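Local coordinates for protein aminotransferase TlmJ (Streptoalloteichus hindustanus, PDB 5UID) that probably acts as a pyridoxal 5'-phosphate-dependent aminotransferase of the DegT/DnrJ/EryC1 family in natural product biosynthesis, at residues E16-A21 with A252-V257. Residues are numbered along the deposited sequence; the frame is centred on the assembly and turned at random.
Sequences EAELAA and ASIGSV. With SO4 (sulfate ion), chain I.
V257 points at helix 16-28 and is the chief residue of 252-257 in the contact. Its two methyls part, CG1 to A17 and E18, CG2 to A21. CG1 has its nearest carbon neighbour at E18 CD, 3.6 Å away, and A17 CB at 3.8 Å. CG2 lies 3.9 Å from A21 CB. The chi1 of 176° sets CG1 anti to the backbone N and CG2 beside it, which aims the two methyls at these neighbours.

E18 crosses this valine at a slant. Its chain bends at chi2 (79°), which folds the carboxylate back along its own helix. OE1 can then accept a hydrogen bond from the backbone N of G15. OE2 runs past V257 CG1 at 3.5 Å and meets Q258, the residue after V257, by a hydrogen bond and R261, about one turn on from V257, by a salt bridge. The aliphatic part of E18 also packs on I254, which crosses it at about a right angle, CG2 to CG 4.0 Å.

At the other end A21 CB rests over S253, 3.8 Å from both its O and its OG. The hydroxyl of S253 is turned back onto its own helix, where it bonds to V250 O.

The two segments run roughly antiparallel, 146° between directions, with axes 8.7 Å apart. I254 also lines the pyridoxal phosphate pocket, and F26 of the second subunit packs on both E18 and I254. At the start of helix 16-28, a sulfate, probably from the crystallisation liquor, accepts a hydrogen bond from E16 N.

Between the segments the chemistry is mostly van der Waals packing, with polar atoms of E18 and S253 touching methyls. The carboxylate of E18 is held by G15 N, Q258 and R261, and the arginine would probably favour its ionised form.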
# COMPACT_ATOMS: atom_id res chain seq x y z
N GLU A 16 1.10 -18.83 -16.27
CA GLU A 16 -0.28 -19.24 -16.51
C GLU A 16 -1.01 -19.58 -15.21
O GLU A 16 -2.19 -19.25 -15.06
CB GLU A 16 -0.32 -20.42 -17.47
CG GLU A 16 0.07 -20.08 -18.90
CD GLU A 16 -0.94 -19.17 -19.59
OE1 GLU A 16 -2.09 -19.06 -19.10
OE2 GLU A 16 -0.58 -18.57 -20.62
N ALA A 17 -0.33 -20.25 -14.28
CA ALA A 17 -0.99 -20.63 -13.03
C ALA A 17 -1.38 -19.40 -12.22
O ALA A 17 -2.46 -19.36 -11.63
CB ALA A 17 -0.08 -21.55 -12.21
N GLU A 18 -0.51 -18.39 -12.19
CA GLU A 18 -0.85 -17.14 -11.51
C GLU A 18 -1.95 -16.39 -12.25
O GLU A 18 -2.81 -15.76 -11.63
CB GLU A 18 0.39 -16.26 -11.35
CG GLU A 18 1.42 -16.78 -10.34
CD GLU A 18 2.31 -17.88 -10.90
OE1 GLU A 18 2.17 -18.24 -12.09
OE2 GLU A 18 3.15 -18.40 -10.13
N LEU A 19 -1.93 -16.45 -13.59
CA LEU A 19 -2.98 -15.80 -14.37
C LEU A 19 -4.34 -16.45 -14.12
O LEU A 19 -5.35 -15.75 -14.01
CB LEU A 19 -2.64 -15.85 -15.86
CG LEU A 19 -1.63 -14.84 -16.39
CD1 LEU A 19 -1.21 -15.21 -17.80
CD2 LEU A 19 -2.20 -13.43 -16.35
N ALA A 20 -4.37 -17.78 -14.04
CA ALA A 20 -5.63 -18.48 -13.81
C ALA A 20 -6.22 -18.09 -12.46
O ALA A 20 -7.45 -17.98 -12.32
CB ALA A 20 -5.42 -19.99 -13.90
N ALA A 21 -5.37 -17.89 -11.45
CA ALA A 21 -5.86 -17.42 -10.16
C ALA A 21 -6.47 -16.03 -10.28
O ALA A 21 -7.56 -15.76 -9.76
CB ALA A 21 -4.73 -17.43 -9.13
N ALA A 252 -3.48 -11.88 -3.01
CA ALA A 252 -3.46 -13.06 -2.15
C ALA A 252 -3.59 -14.34 -2.97
O ALA A 252 -2.93 -15.34 -2.67
CB ALA A 252 -4.58 -12.98 -1.11
N SER A 253 -4.43 -14.33 -4.01
CA SER A 253 -4.58 -15.53 -4.84
C SER A 253 -3.30 -15.83 -5.60
O SER A 253 -2.95 -17.00 -5.80
CB SER A 253 -5.75 -15.36 -5.80
OG SER A 253 -5.45 -14.43 -6.83
N ILE A 254 -2.58 -14.79 -6.03
CA ILE A 254 -1.26 -14.99 -6.61
C ILE A 254 -0.31 -15.58 -5.56
O ILE A 254 0.51 -16.45 -5.87
CB ILE A 254 -0.72 -13.67 -7.18
CG1 ILE A 254 -1.62 -13.18 -8.31
CG2 ILE A 254 0.71 -13.83 -7.67
CD1 ILE A 254 -1.17 -11.87 -8.91
N GLY A 255 -0.42 -15.11 -4.32
CA GLY A 255 0.49 -15.57 -3.28
C GLY A 255 0.38 -17.06 -3.01
O GLY A 255 1.38 -17.74 -2.80
N SER A 256 -0.85 -17.59 -2.99
CA SER A 256 -1.03 -19.02 -2.77
C SER A 256 -0.38 -19.83 -3.88
O SER A 256 0.18 -20.90 -3.64
CB SER A 256 -2.52 -19.36 -2.65
OG SER A 256 -3.04 -18.90 -1.42
N VAL A 257 -0.44 -19.32 -5.12
CA VAL A 257 0.20 -20.02 -6.23
C VAL A 257 1.71 -19.94 -6.10
O VAL A 257 2.42 -20.95 -6.25
CB VAL A 257 -0.29 -19.45 -7.58
CG1 VAL A 257 0.46 -20.10 -8.73
CG2 VAL A 257 -1.79 -19.64 -7.73
S SO4 I . 4.31 -20.52 -17.16
O1 SO4 I . 4.75 -19.95 -15.89
O2 SO4 I . 3.65 -21.79 -16.92
O3 SO4 I . 5.47 -20.73 -18.02
O4 SO4 I . 3.38 -19.60 -17.82